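Amidohydrolase 3 domain-containing protein (PDB 3IGH) is of uncharacterised function but probably hydrolyses carbon-nitrogen bonds other than peptide bonds, as expected of a metal-dependent enzyme of the amidohydrolase superfamily. Local coordinates at residues 120-125 / 138-143; 102-107 / 128-133; 23-28 / 38-43. One frame throughout, in Å; residues are numbered along the deposited sequence.

Interaction 1 of 3, residues 120-125 / 138-143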
loop_
_atom_site.group_PDB
_atom_site.type_symbol
_atom_site.label_atom_id
_atom_site.label_comp_id
_atom_site.label_asym_id
_atom_site.label_seq_id
_atom_site.Cartn_x
_atom_site.Cartn_y
_atom_site.Cartn_z
ATOM N N LYS A 120 45.631 11.435 5.204
ATOM C CA LYS A 120 46.578 12.079 4.281
ATOM C C LYS A 120 46.807 11.286 2.999
ATOM O O LYS A 120 46.798 11.860 1.910
ATOM C CB LYS A 120 47.920 12.353 4.971
ATOM C CG LYS A 120 47.919 13.575 5.868
ATOM C CD LYS A 120 49.210 13.683 6.660
ATOM C CE LYS A 120 49.142 14.824 7.661
ATOM N NZ LYS A 120 50.306 14.813 8.586
ATOM N N GLU A 121 47.003 9.973 3.131
ATOM C CA GLU A 121 47.223 9.093 1.972
ATOM C C GLU A 121 45.990 9.030 1.075
ATOM O O GLU A 121 46.092 9.007 -0.155
ATOM C CB GLU A 121 47.615 7.685 2.431
ATOM C CG GLU A 121 49.011 7.590 3.047
ATOM C CD GLU A 121 49.173 6.418 4.014
ATOM O OE1 GLU A 121 50.263 6.300 4.608
ATOM O OE2 GLU A 121 48.222 5.621 4.193
ATOM N N LEU A 122 44.818 9.043 1.704
ATOM C CA LEU A 122 43.556 8.964 0.977
ATOM C C LEU A 122 43.168 10.296 0.324
ATOM O O LEU A 122 42.273 10.334 -0.528
ATOM C CB LEU A 122 42.447 8.469 1.906
ATOM C CG LEU A 122 42.616 7.062 2.488
ATOM C CD1 LEU A 122 41.523 6.789 3.512
ATOM C CD2 LEU A 122 42.618 6.009 1.394
ATOM N N ASN A 123 43.846 11.377 0.717
ATOM C CA ASN A 123 43.676 12.685 0.061
ATOM C C ASN A 123 44.118 12.688 -1.406
ATOM O O ASN A 123 43.717 13.563 -2.177
ATOM C CB ASN A 123 44.374 13.799 0.855
ATOM C CG ASN A 123 43.591 14.223 2.089
ATOM O OD1 ASN A 123 42.371 14.050 2.164
ATOM N ND2 ASN A 123 44.293 14.787 3.064
ATOM N N ALA A 124 44.910 11.683 -1.790
ATOM C CA ALA A 124 45.347 11.485 -3.180
ATOM C C ALA A 124 44.205 11.149 -4.145
ATOM O O ALA A 124 44.347 11.288 -5.358
ATOM C CB ALA A 124 46.430 10.415 -3.251
ATOM N N ILE A 125 43.077 10.693 -3.604
ATOM C CA ILE A 125 41.879 10.468 -4.407
ATOM C C ILE A 125 41.014 11.724 -4.322
ATOM O O ILE A 125 40.684 12.183 -3.225
ATOM C CB ILE A 125 41.098 9.228 -3.922
ATOM C CG1 ILE A 125 41.995 7.986 -3.973
ATOM C CG2 ILE A 125 39.855 9.000 -4.780
ATOM C CD1 ILE A 125 42.101 7.263 -2.655
ATOM N N VAL A 138 36.104 -0.565 12.205
ATOM C CA VAL A 138 36.966 0.611 12.062
ATOM C C VAL A 138 36.897 1.084 10.612
ATOM O O VAL A 138 36.777 0.272 9.685
ATOM C CB VAL A 138 38.476 0.293 12.417
ATOM C CG1 VAL A 138 39.359 1.523 12.242
ATOM C CG2 VAL A 138 38.639 -0.231 13.837
ATOM N N ALA A 139 36.975 2.401 10.413
ATOM C CA ALA A 139 37.087 2.971 9.083
ATOM C C ALA A 139 38.066 4.133 9.037
ATOM O O ALA A 139 38.374 4.739 10.062
ATOM C CB ALA A 139 35.721 3.420 8.578
ATOM N N VAL A 140 38.558 4.427 7.839
ATOM C CA VAL A 140 39.390 5.607 7.614
ATOM C C VAL A 140 38.748 6.439 6.510
ATOM O O VAL A 140 38.196 5.893 5.546
ATOM C CB VAL A 140 40.867 5.254 7.240
ATOM C CG1 VAL A 140 41.756 6.500 7.285
ATOM C CG2 VAL A 140 41.443 4.214 8.186
ATOM N N ALA A 141 38.820 7.760 6.661
ATOM C CA ALA A 141 38.250 8.688 5.693
ATOM C C ALA A 141 39.227 9.818 5.344
ATOM O O ALA A 141 40.019 10.235 6.193
ATOM C CB ALA A 141 36.937 9.255 6.242
ATOM N N ASN A 142 39.176 10.291 4.097
ATOM C CA ASN A 142 39.926 11.483 3.692
ATOM C C ASN A 142 39.223 12.802 4.085
ATOM O O ASN A 142 38.132 12.776 4.681
ATOM C CB ASN A 142 40.335 11.429 2.202
ATOM C CG ASN A 142 39.168 11.588 1.220
ATOM O OD1 ASN A 142 38.012 11.857 1.584
ATOM N ND2 ASN A 142 39.489 11.421 -0.060
ATOM N N ASP A 143 39.860 13.935 3.769
ATOM C CA ASP A 143 39.354 15.278 4.103
ATOM C C ASP A 143 37.930 15.534 3.614
ATOM O O ASP A 143 37.074 15.973 4.388
ATOM C CB ASP A 143 40.274 16.363 3.520
ATOM C CG ASP A 143 41.580 16.511 4.286
ATOM O OD1 ASP A 143 42.565 16.998 3.692
ATOM O OD2 ASP A 143 41.625 16.155 5.480
#

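Interaction 2 of 3, residues 102-107 / 128-133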
loop_
_atom_site.group_PDB
_atom_site.type_symbol
_atom_site.label_atom_id
_atom_site.label_comp_id
_atom_site.label_asym_id
_atom_site.label_seq_id
_atom_site.Cartn_x
_atom_site.Cartn_y
_atom_site.Cartn_z
ATOM N N ILE A 102 30.887 9.170 -4.189
ATOM C CA ILE A 102 31.668 8.864 -2.996
ATOM C C ILE A 102 32.245 7.478 -3.203
ATOM O O ILE A 102 31.536 6.573 -3.650
ATOM C CB ILE A 102 30.787 8.871 -1.732
ATOM C CG1 ILE A 102 30.154 10.244 -1.532
ATOM C CG2 ILE A 102 31.591 8.516 -0.492
ATOM C CD1 ILE A 102 28.782 10.149 -1.009
ATOM N N ILE A 103 33.531 7.321 -2.896
ATOM C CA ILE A 103 34.195 6.036 -3.039
ATOM C C ILE A 103 34.166 5.302 -1.707
ATOM O O ILE A 103 34.832 5.699 -0.749
ATOM C CB ILE A 103 35.650 6.182 -3.566
ATOM C CG1 ILE A 103 35.685 7.031 -4.852
ATOM C CG2 ILE A 103 36.284 4.807 -3.789
ATOM C CD1 ILE A 103 34.818 6.504 -6.013
ATOM N N PHE A 104 33.358 4.248 -1.655
ATOM C CA PHE A 104 33.258 3.396 -0.477
ATOM C C PHE A 104 34.099 2.145 -0.714
ATOM O O PHE A 104 34.073 1.566 -1.801
ATOM C CB PHE A 104 31.800 2.997 -0.202
ATOM C CG PHE A 104 30.935 4.120 0.311
ATOM C CD1 PHE A 104 31.041 4.555 1.631
ATOM C CD2 PHE A 104 29.988 4.718 -0.517
ATOM C CE1 PHE A 104 30.229 5.584 2.113
ATOM C CE2 PHE A 104 29.170 5.748 -0.045
ATOM C CZ PHE A 104 29.292 6.180 1.274
ATOM N N GLY A 105 34.847 1.741 0.305
ATOM C CA GLY A 105 35.669 0.549 0.223
ATOM C C GLY A 105 35.534 -0.295 1.471
ATOM O O GLY A 105 35.032 0.173 2.494
ATOM N N PHE A 106 36.003 -1.536 1.392
ATOM C CA PHE A 106 35.916 -2.456 2.529
ATOM C C PHE A 106 37.036 -3.491 2.471
ATOM O O PHE A 106 37.586 -3.768 1.402
ATOM C CB PHE A 106 34.545 -3.172 2.562
ATOM C CG PHE A 106 34.426 -4.316 1.577
ATOM C CD1 PHE A 106 34.673 -5.634 1.979
ATOM C CD2 PHE A 106 34.080 -4.076 0.253
ATOM C CE1 PHE A 106 34.587 -6.686 1.069
ATOM C CE2 PHE A 106 33.976 -5.121 -0.657
ATOM C CZ PHE A 106 34.237 -6.428 -0.250
ATOM N N GLY A 107 37.340 -4.072 3.628
ATOM C CA GLY A 107 38.150 -5.278 3.681
ATOM C C GLY A 107 39.648 -5.131 3.860
ATOM O O GLY A 107 40.355 -6.139 3.850
ATOM N N PRO A 128 35.343 12.137 -2.070
ATOM C CA PRO A 128 35.197 11.644 -0.697
ATOM C C PRO A 128 35.432 10.131 -0.683
ATOM O O PRO A 128 34.920 9.414 -1.552
ATOM C CB PRO A 128 33.738 11.975 -0.350
ATOM C CG PRO A 128 33.354 13.053 -1.317
ATOM C CD PRO A 128 34.095 12.747 -2.567
ATOM N N VAL A 129 36.258 9.685 0.261
ATOM C CA VAL A 129 36.652 8.279 0.401
ATOM C C VAL A 129 36.367 7.848 1.827
ATOM O O VAL A 129 36.747 8.534 2.770
ATOM C CB VAL A 129 38.171 8.065 0.082
ATOM C CG1 VAL A 129 38.635 6.649 0.458
ATOM C CG2 VAL A 129 38.441 8.304 -1.378
ATOM N N PHE A 130 35.686 6.713 1.975
ATOM C CA PHE A 130 35.397 6.133 3.278
ATOM C C PHE A 130 35.681 4.630 3.168
ATOM O O PHE A 130 35.040 3.935 2.375
ATOM C CB PHE A 130 33.930 6.389 3.635
ATOM C CG PHE A 130 33.549 5.951 5.025
ATOM C CD1 PHE A 130 33.696 6.818 6.097
ATOM C CD2 PHE A 130 33.025 4.677 5.259
ATOM C CE1 PHE A 130 33.341 6.437 7.380
ATOM C CE2 PHE A 130 32.670 4.285 6.545
ATOM C CZ PHE A 130 32.820 5.169 7.606
ATOM N N ILE A 131 36.659 4.133 3.924
ATOM C CA ILE A 131 37.073 2.722 3.770
ATOM C C ILE A 131 37.007 1.912 5.058
ATOM O O ILE A 131 37.689 2.207 6.043
ATOM C CB ILE A 131 38.453 2.551 3.052
ATOM C CG1 ILE A 131 39.585 3.296 3.782
ATOM C CG2 ILE A 131 38.363 3.005 1.602
ATOM C CD1 ILE A 131 40.991 2.867 3.338
ATOM N N TYR A 132 36.169 0.876 5.035
ATOM C CA TYR A 132 36.021 -0.013 6.175
ATOM C C TYR A 132 37.191 -0.976 6.260
ATOM O O TYR A 132 37.597 -1.551 5.254
ATOM C CB TYR A 132 34.757 -0.847 6.031
ATOM C CG TYR A 132 33.476 -0.116 6.312
ATOM C CD1 TYR A 132 33.056 0.116 7.627
ATOM C CD2 TYR A 132 32.656 0.311 5.266
ATOM C CE1 TYR A 132 31.851 0.773 7.890
ATOM C CE2 TYR A 132 31.452 0.971 5.519
ATOM C CZ TYR A 132 31.057 1.192 6.828
ATOM O OH TYR A 132 29.872 1.844 7.073
ATOM N N ARG A 133 37.712 -1.148 7.471
ATOM C CA ARG A 133 38.617 -2.253 7.774
ATOM C C ARG A 133 37.833 -3.554 7.693
ATOM O O ARG A 133 36.614 -3.565 7.884
ATOM C CB ARG A 133 39.186 -2.111 9.190
ATOM C CG ARG A 133 40.351 -3.073 9.502
ATOM C CD ARG A 133 40.813 -3.006 10.950
ATOM N NE ARG A 133 41.802 -4.054 11.198
ATOM C CZ ARG A 133 41.519 -5.283 11.633
ATOM N NH1 ARG A 133 40.269 -5.638 11.905
ATOM N NH2 ARG A 133 42.496 -6.160 11.809
HETATM O O HOH W 1 35.503 -4.597 5.762
#

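Interaction 3 of 3, residues 23-28 / 38-43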
loop_
_atom_site.group_PDB
_atom_site.type_symbol
_atom_site.label_atom_id
_atom_site.label_comp_id
_atom_site.label_asym_id
_atom_site.label_seq_id
_atom_site.Cartn_x
_atom_site.Cartn_y
_atom_site.Cartn_z
ATOM N N GLY A 23 2.526 -30.549 -14.889
ATOM C CA GLY A 23 1.940 -29.371 -15.515
ATOM C C GLY A 23 1.446 -28.322 -14.539
ATOM O O GLY A 23 0.856 -28.653 -13.513
ATOM N N LEU A 24 1.702 -27.057 -14.873
ATOM C CA LEU A 24 1.195 -25.909 -14.118
ATOM C C LEU A 24 0.407 -24.995 -15.035
ATOM O O LEU A 24 0.775 -24.822 -16.191
ATOM C CB LEU A 24 2.343 -25.076 -13.529
ATOM C CG LEU A 24 3.066 -25.401 -12.226
ATOM C CD1 LEU A 24 3.986 -24.237 -11.883
ATOM C CD2 LEU A 24 2.107 -25.657 -11.082
ATOM N N VAL A 25 -0.668 -24.405 -14.519
ATOM C CA VAL A 25 -1.326 -23.294 -15.212
ATOM C C VAL A 25 -1.199 -22.043 -14.363
ATOM O O VAL A 25 -1.508 -22.066 -13.173
ATOM C CB VAL A 25 -2.819 -23.568 -15.530
ATOM C CG1 VAL A 25 -3.402 -22.426 -16.350
ATOM C CG2 VAL A 25 -2.974 -24.865 -16.298
ATOM N N ILE A 26 -0.734 -20.961 -14.984
ATOM C CA ILE A 26 -0.519 -19.696 -14.298
ATOM C C ILE A 26 -1.417 -18.608 -14.878
ATOM O O ILE A 26 -1.458 -18.395 -16.094
ATOM C CB ILE A 26 0.964 -19.244 -14.377
ATOM C CG1 ILE A 26 1.883 -20.298 -13.751
ATOM C CG2 ILE A 26 1.169 -17.880 -13.697
ATOM C CD1 ILE A 26 3.284 -20.272 -14.311
ATOM N N SER A 27 -2.136 -17.930 -13.991
ATOM C CA SER A 27 -2.952 -16.787 -14.360
ATOM C C SER A 27 -2.586 -15.585 -13.499
ATOM O O SER A 27 -2.708 -15.662 -12.272
ATOM C CB SER A 27 -4.429 -17.124 -14.159
ATOM O OG SER A 27 -5.229 -15.989 -14.420
ATOM N N HIS A 28 -2.155 -14.500 -14.156
ATOM C CA HIS A 28 -1.795 -13.237 -13.494
ATOM C C HIS A 28 -0.865 -13.422 -12.285
ATOM O O HIS A 28 -1.143 -12.916 -11.186
ATOM C CB HIS A 28 -3.054 -12.438 -13.112
ATOM C CG HIS A 28 -3.811 -11.896 -14.290
ATOM N ND1 HIS A 28 -5.018 -12.416 -14.702
ATOM C CD2 HIS A 28 -3.525 -10.883 -15.143
ATOM C CE1 HIS A 28 -5.446 -11.745 -15.758
ATOM N NE2 HIS A 28 -4.557 -10.812 -16.047
ATOM N N GLU A 38 -0.991 -32.831 -19.712
ATOM C CA GLU A 38 -1.996 -32.788 -20.783
ATOM C C GLU A 38 -3.224 -31.959 -20.406
ATOM O O GLU A 38 -3.775 -31.244 -21.249
ATOM C CB GLU A 38 -2.416 -34.201 -21.217
ATOM C CG GLU A 38 -1.447 -34.875 -22.193
ATOM C CD GLU A 38 -1.319 -34.125 -23.515
ATOM O OE1 GLU A 38 -0.186 -33.733 -23.868
ATOM O OE2 GLU A 38 -2.347 -33.919 -24.196
ATOM N N VAL A 39 -3.639 -32.063 -19.144
ATOM C CA VAL A 39 -4.752 -31.271 -18.608
ATOM C C VAL A 39 -4.413 -29.773 -18.616
ATOM O O VAL A 39 -5.230 -28.946 -19.031
ATOM C CB VAL A 39 -5.141 -31.742 -17.186
ATOM C CG1 VAL A 39 -6.318 -30.939 -16.642
ATOM C CG2 VAL A 39 -5.480 -33.222 -17.198
ATOM N N ALA A 40 -3.195 -29.447 -18.188
ATOM C CA ALA A 40 -2.697 -28.072 -18.177
ATOM C C ALA A 40 -2.719 -27.443 -19.568
ATOM O O ALA A 40 -3.194 -26.319 -19.731
ATOM C CB ALA A 40 -1.281 -28.013 -17.582
ATOM N N LYS A 41 -2.225 -28.186 -20.560
ATOM C CA LYS A 41 -2.186 -27.737 -21.955
ATOM C C LYS A 41 -3.595 -27.534 -22.516
ATOM O O LYS A 41 -3.839 -26.583 -23.259
ATOM C CB LYS A 41 -1.390 -28.735 -22.816
ATOM C CG LYS A 41 -1.195 -28.327 -24.286
ATOM C CD LYS A 41 -0.064 -29.100 -24.975
ATOM C CE LYS A 41 -0.395 -30.577 -25.204
ATOM N NZ LYS A 41 -1.284 -30.800 -26.380
ATOM N N LYS A 42 -4.513 -28.417 -22.127
ATOM C CA LYS A 42 -5.904 -28.375 -22.571
ATOM C C LYS A 42 -6.622 -27.126 -22.065
ATOM O O LYS A 42 -7.346 -26.474 -22.824
ATOM C CB LYS A 42 -6.645 -29.631 -22.102
ATOM C CG LYS A 42 -8.005 -29.841 -22.752
ATOM C CD LYS A 42 -8.617 -31.186 -22.365
ATOM C CE LYS A 42 -7.929 -32.355 -23.072
ATOM N NZ LYS A 42 -8.588 -33.655 -22.766
ATOM N N ILE A 43 -6.410 -26.805 -20.787
ATOM C CA ILE A 43 -6.973 -25.610 -20.153
ATOM C C ILE A 43 -6.580 -24.345 -20.924
ATOM O O ILE A 43 -7.438 -23.537 -21.286
ATOM C CB ILE A 43 -6.557 -25.519 -18.647
ATOM C CG1 ILE A 43 -7.276 -26.595 -17.827
ATOM C CG2 ILE A 43 -6.875 -24.145 -18.056
ATOM C CD1 ILE A 43 -6.586 -26.936 -16.514
#

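Interaction 1 of 3, residues 120-125 / 138-143
The amide planes of Asn-123 and Asn-142 lie 28° apart, Asn-123 OD1 coming against Asn-142 CB. The Asn-142 amide has Leu-122 O lying almost in its plane, and its ND2 makes a straight bond to that oxygen, 3.0 Å long. Seen from the carbonyl the donor stands well above the plane; Ile-125 N arrives from the opposite face, so Leu-122 O is gripped by two N-H groups while it closes a type I turn from Leu-122 to Ile-125. In the carbonyl plane of the Asn-123 amide sits the backbone N of Asp-143, bonded to OD1 at 3.0 Å. The carboxylate crosses that amide with its plane turned by 41°, and Asn-123 ND2 makes a weak, bent bond to Asp-143 OD1. Asp-143 OD2 has a firmer partner in Arg-119, a salt bridge. An alanine replacing Asn-123 is likely to leave the Asp-143 N-H without this acceptor and to take a weak hold from its carboxylate. Beside these polar groups, Leu-122 CB packs on Asn-142 CB at 3.6 Å, and Leu-122 CD1 meets Val-140 CG1 at 3.8 Å, the two side chains crossing near a right angle. With CG set between its backbone N and carbonyl carbon (chi1 70°), Asn-142 also bonds Lys-127 O through ND2 and both Val-129 N and Met-145 N through OD1, so every polar atom of this buried amide is used. Its bond to Met-145 N makes Asn-142 a classic side-chain N-cap, starting helix 143-149 directly after strand 138-141.

Interaction 2 of 3, residues 102-107 / 128-133
Phe-130 crosses Phe-104 obliquely on one face of a parallel strand pair, and its side chain can be followed outward. CB rests 4.0 Å from Phe-104 CD1. CG stands anti to the backbone N (chi1 -174°), which swings the ring forward along the strand toward Tyr-132, with CD2 still 4.1 Å from Phe-104 CD1. Next, CE2 sits 3.5 Å above the ring plane of Tyr-132, toward its rim, while Tyr-132 CE1 lies in the plane of the Phe-130 ring at its edge. At the tip, CZ reaches Ala-139 CB of the next strand.

The backbones run side by side, 12° from parallel. Ile-103 N donates to Pro-128 O at 2.8 Å; Ile-103 O accepts from Phe-130 N, Gly-105 N bonds Phe-130 O, and Gly-105 O takes Tyr-132 N. The series weakens at Gly-107 N, where a weak, bent bond to Tyr-132 O is joined by a weak one to a water, which in turn donates to Arg-133 O. On the other face, Ile-131 CG2 packs 3.9 Å from Gly-105 CA, where any CB would collide with it.

Helix 166-180 meets Phe-104 and Phe-130, and helix 88-96 meets Ile-103 and Ile-131. The chemistry therefore divides: backbone hydrogen bonds fix the strand register, while the side chains facing the helices are mostly apolar, so the sheet is joined to them mainly by burial.

Interaction 3 of 3, residues 23-28 / 38-43
Ile-43 and Ala-40 are the helix residues that meet Val-25, and the shortest sound polar bond here belongs to the helix itself: Ile-43 N to Val-39 O, 3.0 Å. No hydrogen bond crosses between 23-28 and 38-43, so the contact is apolar, made by methyl groups against each other and against backbone. Val-25 CG2 does most of the touching. It stands anti to its own carbonyl carbon, beside the backbone N, and from there comes within 3.7 Å of Ala-40 CA and 3.8 Å of Ala-40 CB. The same methyl meets Ile-43 CD1 at 4.2 Å, so it lies against two residues one helical turn apart. Ala-40 CB also comes down over the strand backbone, 4.1 Å from Gly-23 CA and 4.0 Å from Leu-24 O. The lack of a side chain at Gly-23 permits so close an approach: a CB there would run into that of Ala-40. The strand and helix axes pass 7.1 Å apart at 27°.

Strand 23-27 is an inner member of a four-stranded sheet, flanked by antiparallel strands 3-7 and 30-35. That helix, 37-47, packs against the start of strand 23-27, on the side to which Val-25 projects, while Leu-24 starts out away from the helix and touches Leu-6 and Val-31. The second subunit borders both segments: its Leu-46 and Ser-47 pack on Lys-42 and Ile-43, and its Ile-32 on Ser-27.

Interactions 1 and 2 both involve the same six-stranded sheet, their centres 9 Å apart. Strand 129-133 turns back into strand 138-141, and the two are probably hydrogen-bonded through Val-140 O to Ile-131 N and Val-138 O to Arg-133 N, each 2.8 Å. The segments of interactions 1 and 2 alternate along the chain, 120-125 falling between the two strands of interaction 2. A sulfate, probably from crystallisation, lies about 6 Å from the side chain of Ile-103. Interaction 3 is remote: its centre is about 51 Å from that of interaction 2 and 60 Å from that of interaction 1, on the opposite side of the chain's centre, where the second subunit comes close.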